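Local coordinates for protein cellulase (Soil metagenome, PDB 5I2U) that probably hydrolyses the beta-1,4-glucosidic bonds of cellulose, as a halotolerant TIM-barrel glycoside hydrolase of family 5, at residues Phe142-Ala147 against Arg184-Asp189; Trp284-Lys289 against Cys293-Pro298; Pro298-Ser301 against Asn305-Glu308. All blocks are in the same frame, centred on the assembly; numbering follows the deposited sequence.

Contact 1 (Phe142-Ala147 against Arg184-Asp189); sequences FFAGMA and RAIDPD. With MG (magnesium ion), chain H.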
ATOM      1  N   PHE A 142      -8.505 -15.499   4.286  1.00 37.04           N
ATOM      2  CA  PHE A 142      -7.147 -15.109   3.922  1.00 34.83           C
ATOM      3  C   PHE A 142      -6.474 -14.372   5.081  1.00 34.44           C
ATOM      4  O   PHE A 142      -5.371 -14.728   5.500  1.00 33.82           O
ATOM      5  CB  PHE A 142      -7.135 -14.224   2.663  1.00 34.36           C
ATOM      6  CG  PHE A 142      -5.783 -13.647   2.356  1.00 35.33           C
ATOM      7  CD1 PHE A 142      -4.730 -14.478   1.987  1.00 33.76           C
ATOM      8  CD2 PHE A 142      -5.537 -12.279   2.500  1.00 34.89           C
ATOM      9  CE1 PHE A 142      -3.475 -13.965   1.731  1.00 30.84           C
ATOM     10  CE2 PHE A 142      -4.276 -11.764   2.243  1.00 34.26           C
ATOM     11  CZ  PHE A 142      -3.248 -12.611   1.846  1.00 33.23           C
ATOM     12  N   PHE A 143      -7.139 -13.350   5.601  1.00 34.05           N
ATOM     13  CA  PHE A 143      -6.510 -12.534   6.644  1.00 35.11           C
ATOM     14  C   PHE A 143      -6.362 -13.264   7.981  1.00 34.24           C
ATOM     15  O   PHE A 143      -5.400 -13.003   8.703  1.00 32.01           O
ATOM     16  CB  PHE A 143      -7.190 -11.160   6.774  1.00 33.71           C
ATOM     17  CG  PHE A 143      -6.742 -10.181   5.719  1.00 33.06           C
ATOM     18  CD1 PHE A 143      -5.422  -9.759   5.679  1.00 34.21           C
ATOM     19  CD2 PHE A 143      -7.622  -9.694   4.752  1.00 34.53           C
ATOM     20  CE1 PHE A 143      -4.982  -8.870   4.701  1.00 31.73           C
ATOM     21  CE2 PHE A 143      -7.188  -8.810   3.775  1.00 31.92           C
ATOM     22  CZ  PHE A 143      -5.866  -8.400   3.755  1.00 31.44           C
ATOM     23  N   ALA A 144      -7.284 -14.181   8.293  1.00 32.01           N
ATOM     24  CA  ALA A 144      -7.135 -15.076   9.447  1.00 32.64           C
ATOM     25  C   ALA A 144      -5.849 -15.898   9.354  1.00 32.33           C
ATOM     26  O   ALA A 144      -5.089 -15.986  10.324  1.00 33.73           O
ATOM     27  CB  ALA A 144      -8.347 -15.999   9.585  1.00 34.32           C
ATOM     28  N   GLY A 145      -5.585 -16.448   8.171  1.00 33.08           N
ATOM     29  CA  GLY A 145      -4.370 -17.217   7.934  1.00 33.93           C
ATOM     30  C   GLY A 145      -3.123 -16.355   7.984  1.00 34.64           C
ATOM     31  O   GLY A 145      -2.110 -16.769   8.523  1.00 37.30           O
ATOM     32  N   MET A 146      -3.192 -15.163   7.399  1.00 38.69           N
ATOM     33  CA  MET A 146      -2.080 -14.208   7.451  1.00 37.20           C
ATOM     34  C   MET A 146      -1.864 -13.705   8.876  1.00 36.96           C
ATOM     35  O   MET A 146      -0.729 -13.583   9.325  1.00 38.05           O
ATOM     36  CB  MET A 146      -2.321 -13.021   6.504  1.00 36.55           C
ATOM     37  CG  MET A 146      -2.220 -13.335   5.013  1.00 37.41           C
ATOM     38  SD  MET A 146      -0.599 -13.852   4.411  1.00 42.06           S
ATOM     39  CE  MET A 146      -0.844 -15.629   4.320  1.00 43.00           C
ATOM     40  N   ALA A 147      -2.952 -13.406   9.581  1.00 36.31           N
ATOM     41  CA  ALA A 147      -2.874 -12.988  10.985  1.00 35.74           C
ATOM     42  C   ALA A 147      -2.220 -14.041  11.868  1.00 33.84           C
ATOM     43  O   ALA A 147      -1.408 -13.696  12.713  1.00 30.61           O
ATOM     44  CB  ALA A 147      -4.250 -12.646  11.526  1.00 37.73           C
ATOM     45  N   ARG A 184      -8.359  -8.810  14.354  1.00 32.58           N
ATOM     46  CA  ARG A 184      -8.082  -8.412  15.733  1.00 37.74           C
ATOM     47  C   ARG A 184      -8.149  -9.545  16.754  1.00 37.73           C
ATOM     48  O   ARG A 184      -7.453  -9.488  17.762  1.00 37.99           O
ATOM     49  CB  ARG A 184      -8.997  -7.261  16.189  1.00 35.74           C
ATOM     50  CG  ARG A 184      -8.549  -5.895  15.681  1.00 37.82           C
ATOM     51  CD  ARG A 184      -7.352  -5.343  16.470  1.00 38.35           C
ATOM     52  NE  ARG A 184      -6.819  -4.120  15.855  1.00 40.34           N
ATOM     53  CZ  ARG A 184      -5.751  -4.023  15.047  1.00 37.77           C
ATOM     54  NH1 ARG A 184      -5.002  -5.080  14.713  1.00 34.60           N
ATOM     55  NH2 ARG A 184      -5.430  -2.831  14.556  1.00 36.65           N
ATOM     56  N   ALA A 185      -8.971 -10.559  16.498  1.00 37.02           N
ATOM     57  CA  ALA A 185      -9.076 -11.700  17.417  1.00 37.78           C
ATOM     58  C   ALA A 185      -7.754 -12.475  17.511  1.00 35.25           C
ATOM     59  O   ALA A 185      -7.469 -13.060  18.540  1.00 38.80           O
ATOM     60  CB  ALA A 185     -10.221 -12.623  16.998  1.00 37.13           C
ATOM     61  N   ILE A 186      -6.966 -12.461  16.435  1.00 35.36           N
ATOM     62  CA  ILE A 186      -5.666 -13.147  16.355  1.00 39.90           C
ATOM     63  C   ILE A 186      -4.498 -12.156  16.548  1.00 39.67           C
ATOM     64  O   ILE A 186      -3.525 -12.453  17.246  1.00 33.00           O
ATOM     65  CB  ILE A 186      -5.505 -13.856  14.970  1.00 43.90           C
ATOM     66  CG1 ILE A 186      -6.742 -14.739  14.652  1.00 46.40           C
ATOM     67  CG2 ILE A 186      -4.203 -14.667  14.911  1.00 43.78           C
ATOM     68  CD1 ILE A 186      -6.782 -15.358  13.263  1.00 47.06           C
ATOM     69  N   ASP A 187      -4.582 -11.010  15.864  1.00 40.10           N
ATOM     70  CA  ASP A 187      -3.536  -9.992  15.861  1.00 40.12           C
ATOM     71  C   ASP A 187      -4.124  -8.687  16.409  1.00 41.69           C
ATOM     72  O   ASP A 187      -4.691  -7.885  15.646  1.00 35.86           O
ATOM     73  CB  ASP A 187      -3.005  -9.804  14.437  1.00 41.75           C
ATOM     74  CG  ASP A 187      -1.793  -8.894  14.374  1.00 46.75           C
ATOM     75  OD1 ASP A 187      -1.351  -8.363  15.422  1.00 49.44           O
ATOM     76  OD2 ASP A 187      -1.242  -8.726  13.269  1.00 45.51           O
ATOM     77  N   PRO A 188      -4.001  -8.472  17.734  1.00 39.93           N
ATOM     78  CA  PRO A 188      -4.689  -7.330  18.333  1.00 40.47           C
ATOM     79  C   PRO A 188      -4.074  -5.964  18.015  1.00 38.11           C
ATOM     80  O   PRO A 188      -4.798  -4.969  18.088  1.00 33.37           O
ATOM     81  CB  PRO A 188      -4.633  -7.611  19.838  1.00 41.20           C
ATOM     82  CG  PRO A 188      -3.527  -8.594  20.028  1.00 43.09           C
ATOM     83  CD  PRO A 188      -3.179  -9.214  18.707  1.00 41.38           C
ATOM     84  N   ASP A 189      -2.793  -5.916  17.632  1.00 35.06           N
ATOM     85  CA  ASP A 189      -2.062  -4.624  17.562  1.00 33.39           C
ATOM     86  C   ASP A 189      -1.625  -4.092  16.176  1.00 34.00           C
ATOM     87  O   ASP A 189      -1.484  -2.863  16.035  1.00 31.91           O
ATOM     88  CB  ASP A 189      -0.834  -4.662  18.489  1.00 33.80           C
ATOM     89  CG  ASP A 189       0.156  -5.730  18.103  1.00 32.45           C
ATOM     90  OD1 ASP A 189      -0.235  -6.697  17.420  1.00 27.98           O
ATOM     91  OD2 ASP A 189       1.328  -5.628  18.490  1.00 33.56           O
TER
HETATM   92 MG    MG H 406       0.504  -8.102  16.279  1.00 38.58          MG
HETATM   93  O   HOH W   1       2.253  -7.714  17.278  1.00 21.18           O
HETATM   94  O   HOH W   2       0.453 -10.045  17.671  1.00 40.50           O
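I186 meets A144 and A147 where the C-terminal part of helix 169-186 lies beside helix 136-150, two neighbouring helices of the outer layer of the TIM barrel. The apolar part of the contact is small-to-large packing. The two alanine methyls lie one helical turn apart, and the branched isoleucine reaches both. Its beta-branch takes the deeper one, A147 CB lying 3.9 Å from I186 CB, while I186 CG2 rests on the A147 backbone. CG1 stands opposite the carbonyl carbon (chi1 -51°) and the chain then runs straight on, carrying I186 CD1 to 4.0 Å from A144 CB and 3.4 Å from A144 O. D187 CB adds a looser touch, 4.3 Å from A147 CB.

The polar contacts lie on either side of I186 in sequence. R184 NH1 donates forward to D187 O at 3.0 Å, with the oxygen close to the guanidinium plane; NH1 also bonds N190 O. The D187 carboxylate divides its work: OD1 binds magnesium at 2.1 Å, whereas OD2 is hydrogen-bonded to Y158.

The metal is coordinated as well by D189 OD1, N190 OD1, the G151 carbonyl O and two waters, one of which also donates to D189 OD2. Because G151 immediately follows helix 136-150, the ion links the segments that follow the two helices. D187 OD1 and D189 OD1 lie only 2.8 Å apart, and the magnesium charge probably offsets their repulsion.

Contact 2 (Trp284-Lys289 against Cys293-Pro298); sequences WSVSDK and CSMLLP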
ATOM      1  N   TRP A 284       3.281   3.216  -7.085  1.00 26.25           N
ATOM      2  CA  TRP A 284       2.856   2.092  -7.973  1.00 27.68           C
ATOM      3  C   TRP A 284       3.346   2.295  -9.423  1.00 27.70           C
ATOM      4  O   TRP A 284       3.184   3.399  -9.949  1.00 27.93           O
ATOM      5  CB  TRP A 284       1.334   2.060  -7.975  1.00 29.97           C
ATOM      6  CG  TRP A 284       0.650   1.066  -8.883  1.00 32.65           C
ATOM      7  CD1 TRP A 284       0.355   1.225 -10.212  1.00 34.06           C
ATOM      8  CD2 TRP A 284       0.160  -0.223  -8.516  1.00 33.08           C
ATOM      9  NE1 TRP A 284      -0.268   0.106 -10.695  1.00 35.72           N
ATOM     10  CE2 TRP A 284      -0.410  -0.798  -9.677  1.00 35.19           C
ATOM     11  CE3 TRP A 284       0.172  -0.966  -7.326  1.00 33.65           C
ATOM     12  CZ2 TRP A 284      -0.993  -2.075  -9.675  1.00 34.40           C
ATOM     13  CZ3 TRP A 284      -0.414  -2.227  -7.321  1.00 34.58           C
ATOM     14  CH2 TRP A 284      -0.999  -2.766  -8.490  1.00 34.11           C
ATOM     15  N   SER A 285       3.912   1.302 -10.125  1.00 28.64           N
ATOM     16  CA  SER A 285       4.159  -0.074  -9.681  1.00 28.99           C
ATOM     17  C   SER A 285       5.500  -0.567 -10.180  1.00 28.60           C
ATOM     18  O   SER A 285       5.969  -0.183 -11.282  1.00 26.09           O
ATOM     19  CB  SER A 285       3.080  -1.048 -10.193  1.00 27.93           C
ATOM     20  OG  SER A 285       2.931  -1.017 -11.600  1.00 32.29           O
ATOM     21  N   VAL A 286       6.071  -1.481  -9.395  1.00 28.68           N
ATOM     22  CA  VAL A 286       7.312  -2.175  -9.757  1.00 28.03           C
ATOM     23  C   VAL A 286       6.896  -3.300 -10.692  1.00 27.52           C
ATOM     24  O   VAL A 286       6.589  -4.414 -10.264  1.00 31.96           O
ATOM     25  CB  VAL A 286       8.054  -2.739  -8.536  1.00 27.37           C
ATOM     26  CG1 VAL A 286       9.332  -3.426  -8.966  1.00 28.24           C
ATOM     27  CG2 VAL A 286       8.353  -1.636  -7.524  1.00 29.28           C
ATOM     28  N   SER A 287       6.867  -2.964 -11.968  1.00 24.82           N
ATOM     29  CA  SER A 287       6.349  -3.821 -13.028  1.00 25.70           C
ATOM     30  C   SER A 287       6.924  -3.311 -14.365  1.00 26.03           C
ATOM     31  O   SER A 287       7.523  -2.233 -14.403  1.00 25.69           O
ATOM     32  CB  SER A 287       4.809  -3.774 -13.036  1.00 27.24           C
ATOM     33  OG  SER A 287       4.289  -2.443 -13.193  1.00 26.04           O
ATOM     34  N   ASP A 288       6.716  -4.064 -15.445  1.00 26.79           N
ATOM     35  CA  ASP A 288       7.355  -3.798 -16.742  1.00 27.98           C
ATOM     36  C   ASP A 288       6.425  -3.822 -17.963  1.00 29.23           C
ATOM     37  O   ASP A 288       6.839  -4.088 -19.076  1.00 27.80           O
ATOM     38  CB  ASP A 288       8.557  -4.737 -16.948  1.00 30.24           C
ATOM     39  CG  ASP A 288       8.219  -6.210 -16.767  1.00 32.03           C
ATOM     40  OD1 ASP A 288       7.056  -6.552 -16.486  1.00 34.34           O
ATOM     41  OD2 ASP A 288       9.155  -7.047 -16.860  1.00 34.32           O
ATOM     42  N   LYS A 289       5.157  -3.513 -17.749  1.00 32.55           N
ATOM     43  CA  LYS A 289       4.213  -3.366 -18.843  1.00 31.86           C
ATOM     44  C   LYS A 289       4.584  -2.087 -19.605  1.00 31.03           C
ATOM     45  O   LYS A 289       5.236  -1.211 -19.043  1.00 27.33           O
ATOM     46  CB  LYS A 289       2.804  -3.303 -18.258  1.00 32.31           C
ATOM     47  CG  LYS A 289       1.649  -3.144 -19.240  1.00 34.19           C
ATOM     48  CD  LYS A 289       0.348  -3.381 -18.483  1.00 32.49           C
ATOM     49  CE  LYS A 289      -0.893  -2.985 -19.269  1.00 34.74           C
ATOM     50  NZ  LYS A 289      -2.122  -3.173 -18.448  1.00 34.09           N
ATOM     51  N   CYS A 293       2.985   4.070 -15.612  1.00 33.83           N
ATOM     52  CA  CYS A 293       3.118   3.676 -14.194  1.00 33.88           C
ATOM     53  C   CYS A 293       4.023   2.446 -13.913  1.00 31.95           C
ATOM     54  O   CYS A 293       4.320   2.181 -12.748  1.00 26.40           O
ATOM     55  CB  CYS A 293       1.744   3.438 -13.548  1.00 35.88           C
ATOM     56  SG  CYS A 293       1.029   1.792 -13.842  1.00 39.60           S
ATOM     57  N   SER A 294       4.461   1.713 -14.944  1.00 30.05           N
ATOM     58  CA  SER A 294       5.332   0.525 -14.747  1.00 30.28           C
ATOM     59  C   SER A 294       6.746   1.044 -14.688  1.00 31.71           C
ATOM     60  O   SER A 294       7.234   1.621 -15.665  1.00 35.32           O
ATOM     61  CB  SER A 294       5.190  -0.492 -15.892  1.00 29.93           C
ATOM     62  OG  SER A 294       4.229  -1.492 -15.588  1.00 29.23           O
ATOM     63  N   MET A 295       7.410   0.865 -13.554  1.00 32.83           N
ATOM     64  CA  MET A 295       8.703   1.549 -13.296  1.00 31.16           C
ATOM     65  C   MET A 295       9.926   0.990 -14.038  1.00 32.35           C
ATOM     66  O   MET A 295      10.952   1.674 -14.106  1.00 32.96           O
ATOM     67  CB  MET A 295       8.999   1.540 -11.800  1.00 30.26           C
ATOM     68  CG  MET A 295       8.016   2.353 -10.976  1.00 32.16           C
ATOM     69  SD  MET A 295       8.179   2.070  -9.198  1.00 33.21           S
ATOM     70  CE  MET A 295       6.702   2.920  -8.632  1.00 34.18           C
ATOM     71  N   LEU A 296       9.839  -0.245 -14.551  1.00 31.54           N
ATOM     72  CA  LEU A 296      11.004  -0.954 -15.113  1.00 30.72           C
ATOM     73  C   LEU A 296      10.814  -1.356 -16.572  1.00 29.42           C
ATOM     74  O   LEU A 296       9.705  -1.591 -17.015  1.00 27.97           O
ATOM     75  CB  LEU A 296      11.273  -2.226 -14.307  1.00 30.66           C
ATOM     76  CG  LEU A 296      11.519  -2.062 -12.802  1.00 31.87           C
ATOM     77  CD1 LEU A 296      11.481  -3.423 -12.113  1.00 31.01           C
ATOM     78  CD2 LEU A 296      12.837  -1.350 -12.544  1.00 31.04           C
ATOM     79  N   LEU A 297      11.915  -1.450 -17.307  1.00 32.06           N
ATOM     80  CA  LEU A 297      11.900  -2.058 -18.644  1.00 32.36           C
ATOM     81  C   LEU A 297      11.838  -3.589 -18.528  1.00 30.75           C
ATOM     82  O   LEU A 297      12.352  -4.144 -17.564  1.00 27.34           O
ATOM     83  CB  LEU A 297      13.150  -1.686 -19.436  1.00 33.00           C
ATOM     84  CG  LEU A 297      13.340  -0.222 -19.796  1.00 34.62           C
ATOM     85  CD1 LEU A 297      14.578  -0.084 -20.669  1.00 33.97           C
ATOM     86  CD2 LEU A 297      12.126   0.355 -20.515  1.00 37.53           C
ATOM     87  N   PRO A 298      11.200  -4.267 -19.503  1.00 28.29           N
ATOM     88  CA  PRO A 298      11.149  -5.738 -19.496  1.00 28.08           C
ATOM     89  C   PRO A 298      12.503  -6.430 -19.412  1.00 26.89           C
ATOM     90  O   PRO A 298      12.590  -7.504 -18.860  1.00 26.84           O
ATOM     91  CB  PRO A 298      10.446  -6.060 -20.816  1.00 29.77           C
ATOM     92  CG  PRO A 298       9.519  -4.895 -20.999  1.00 29.20           C
ATOM     93  CD  PRO A 298      10.243  -3.698 -20.476  1.00 27.68           C
TER
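W284 and C293 open the pairing of the eighth TIM-barrel strand's end with the loop that follows. The peptide between W284 and S285 is cis, as is familiar in family 5 glycosidases, where this tryptophan typically lines the substrate cleft. The C293 sulfur fits at the edge of the indole, SG lying 3.7 Å from W284 CD1. The W284 indole and the H130 imidazole lie nearly parallel.

M295 provides a long bump. CG leaves opposite the carbonyl carbon (chi1 -65°), and the extended chain sets M295 SD by the S285 carbonyl and M295 CE by the W284-S285 peptide, 3.5 Å from W284 C. V286, at the centre of an inverse gamma turn, sets its two methyls on two neighbours: CG2 against M295 SD, and CG1 beside L296 CD1 at 3.8 Å. The P298 ring lies against D288, with CG 3.4 Å from D288 O, while the D288 carboxylate pairs with R69.

Backbone bonds S285 N to C293 O, M295 N to S285 O and L296 N to S287 O hold these shapes in register. Three serine hydroxyls lie close together: S294 OG, which also bonds E291, is 2.6 Å from S287 OG, itself 2.5 Å from S285 OG.

Contact 3 (Pro298-Ser301 against Asn305-Glu308); sequences PRAS and NWTE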
ATOM      1  N   PRO A 298      11.200  -4.267 -19.503  1.00 28.29           N
ATOM      2  CA  PRO A 298      11.149  -5.738 -19.496  1.00 28.08           C
ATOM      3  C   PRO A 298      12.503  -6.430 -19.412  1.00 26.89           C
ATOM      4  O   PRO A 298      12.590  -7.504 -18.860  1.00 26.84           O
ATOM      5  CB  PRO A 298      10.446  -6.060 -20.816  1.00 29.77           C
ATOM      6  CG  PRO A 298       9.519  -4.895 -20.999  1.00 29.20           C
ATOM      7  CD  PRO A 298      10.243  -3.698 -20.476  1.00 27.68           C
ATOM      8  N   ARG A 299      13.541  -5.795 -19.949  1.00 29.71           N
ATOM      9  CA  ARG A 299      14.908  -6.298 -19.883  1.00 29.74           C
ATOM     10  C   ARG A 299      15.442  -6.458 -18.473  1.00 28.39           C
ATOM     11  O   ARG A 299      16.357  -7.240 -18.257  1.00 28.64           O
ATOM     12  CB  ARG A 299      15.835  -5.365 -20.665  1.00 31.97           C
ATOM     13  CG  ARG A 299      17.291  -5.809 -20.722  1.00 32.35           C
ATOM     14  CD  ARG A 299      18.010  -5.159 -21.886  1.00 34.19           C
ATOM     15  NE  ARG A 299      17.830  -3.710 -21.907  1.00 37.95           N
ATOM     16  CZ  ARG A 299      18.571  -2.821 -21.239  1.00 38.43           C
ATOM     17  NH1 ARG A 299      19.592  -3.208 -20.471  1.00 40.13           N
ATOM     18  NH2 ARG A 299      18.279  -1.527 -21.343  1.00 33.10           N
ATOM     19  N   ALA A 300      14.880  -5.710 -17.525  1.00 29.14           N
ATOM     20  CA  ALA A 300      15.338  -5.733 -16.146  1.00 28.37           C
ATOM     21  C   ALA A 300      15.299  -7.141 -15.556  1.00 29.32           C
ATOM     22  O   ALA A 300      14.395  -7.915 -15.862  1.00 28.60           O
ATOM     23  CB  ALA A 300      14.507  -4.787 -15.310  1.00 28.27           C
ATOM     24  N   SER A 301      16.300  -7.478 -14.740  1.00 30.90           N
ATOM     25  CA  SER A 301      16.303  -8.756 -14.019  1.00 32.05           C
ATOM     26  C   SER A 301      15.175  -8.767 -12.997  1.00 31.50           C
ATOM     27  O   SER A 301      14.848  -7.725 -12.411  1.00 32.41           O
ATOM     28  CB  SER A 301      17.637  -8.976 -13.308  1.00 33.09           C
ATOM     29  OG  SER A 301      17.619 -10.154 -12.518  1.00 34.94           O
ATOM     30  N   ASN A 305      19.282  -5.247  -9.134  1.00 43.94           N
ATOM     31  CA  ASN A 305      20.445  -4.582  -9.737  1.00 43.52           C
ATOM     32  C   ASN A 305      20.099  -3.722 -10.942  1.00 43.68           C
ATOM     33  O   ASN A 305      20.818  -3.712 -11.943  1.00 44.54           O
ATOM     34  CB  ASN A 305      21.529  -5.601 -10.096  1.00 47.81           C
ATOM     35  CG  ASN A 305      22.053  -6.315  -8.886  1.00 50.03           C
ATOM     36  OD1 ASN A 305      23.081  -5.926  -8.324  1.00 57.40           O
ATOM     37  ND2 ASN A 305      21.335  -7.339  -8.441  1.00 53.21           N
ATOM     38  N   TRP A 306      18.994  -2.989 -10.838  1.00 43.41           N
ATOM     39  CA  TRP A 306      18.506  -2.178 -11.957  1.00 42.65           C
ATOM     40  C   TRP A 306      19.411  -0.959 -12.098  1.00 41.89           C
ATOM     41  O   TRP A 306      19.366  -0.043 -11.280  1.00 46.38           O
ATOM     42  CB  TRP A 306      17.022  -1.774 -11.778  1.00 42.84           C
ATOM     43  CG  TRP A 306      16.136  -2.947 -11.426  1.00 40.70           C
ATOM     44  CD1 TRP A 306      16.135  -4.182 -12.014  1.00 37.78           C
ATOM     45  CD2 TRP A 306      15.162  -2.999 -10.379  1.00 39.92           C
ATOM     46  NE1 TRP A 306      15.201  -4.990 -11.418  1.00 36.58           N
ATOM     47  CE2 TRP A 306      14.592  -4.294 -10.406  1.00 39.29           C
ATOM     48  CE3 TRP A 306      14.706  -2.076  -9.428  1.00 38.36           C
ATOM     49  CZ2 TRP A 306      13.600  -4.694  -9.510  1.00 36.64           C
ATOM     50  CZ3 TRP A 306      13.712  -2.464  -8.553  1.00 39.79           C
ATOM     51  CH2 TRP A 306      13.172  -3.774  -8.594  1.00 39.24           C
ATOM     52  N   THR A 307      20.239  -0.971 -13.140  1.00 38.90           N
ATOM     53  CA  THR A 307      21.019   0.199 -13.545  1.00 37.79           C
ATOM     54  C   THR A 307      20.070   1.285 -14.084  1.00 35.73           C
ATOM     55  O   THR A 307      18.918   1.005 -14.429  1.00 33.52           O
ATOM     56  CB  THR A 307      22.025  -0.174 -14.644  1.00 35.43           C
ATOM     57  OG1 THR A 307      21.314  -0.826 -15.694  1.00 40.74           O
ATOM     58  CG2 THR A 307      23.092  -1.119 -14.111  1.00 34.49           C
ATOM     59  N   GLU A 308      20.545   2.523 -14.140  1.00 36.08           N
ATOM     60  CA  GLU A 308      19.705   3.651 -14.579  1.00 41.13           C
ATOM     61  C   GLU A 308      18.959   3.472 -15.897  1.00 39.15           C
ATOM     62  O   GLU A 308      17.863   3.982 -16.040  1.00 43.01           O
ATOM     63  CB  GLU A 308      20.546   4.904 -14.732  1.00 44.56           C
ATOM     64  CG  GLU A 308      21.759   4.797 -15.686  1.00 47.63           C
ATOM     65  CD  GLU A 308      21.565   5.518 -17.015  1.00 51.42           C
ATOM     66  OE1 GLU A 308      20.416   5.756 -17.436  1.00 52.17           O
ATOM     67  OE2 GLU A 308      22.588   5.851 -17.651  1.00 62.15           O
TER
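W306 bonded through its indole N-H to S301, and packed on A300, is a side-chain-to-backbone closure of a short turn within the long loop that joins strand 281-286 to the C-terminal helix 313-325. Neither segment is regular helix or strand, and the buried indole does nearly all the joining. W306 NE1 donates to S301 O at 2.9 Å with a nearly straight N-H...O angle of 170°. The oxygen lies in the plane of the indole, at its edge, and the donor lies in the plane of the S301 carbonyl, a geometry close to ideal for such a bond.

One residue earlier, the A300 methyl approaches the same pyrrole side obliquely, CB lying 3.7 Å from W306 CD1. The ring reaches both partners because CG stands opposite the carbonyl carbon (chi1 -49°), swinging the five-membered ring across the turn. Outside the two segments, W78 of helix 73-81 meets the indole edge-to-face, and L79 and L296 also pack on it. The A300 carbonyl, in turn, is bonded to R69.

A phenylalanine in place of W306 would probably leave the S301 carbonyl without its N-H donor and set the turn free to shift.

A single polar atom on a mostly apolar ring thus satisfies a backbone acceptor while its carbons pack against neighbouring side chains; the bond and the packing together probably restrict the ring's rotation and the path of the chain.

In the fold
The three contacts lie in series along the chain. Contact 1 sits near the N-terminal ends of the barrel strands, with the magnesium, whereas contact 2 follows the last strand at the opposite rim, where TIM-barrel active sites lie. Their centres are 31 Å apart and their nearest atoms about 14 Å, so the metal probably has a structural role. Contacts 2 and 3 form one continuous unit: they share P298, their centres are 11 Å apart, and L296 CD2 packs on W306 CD2 at 3.6 Å. R69 joins them too, pairing with D288 and the A300 carbonyl. Glycerol, probably from the crystallisation liquor, bonds D288, K289 and R299, which may mark a pocket.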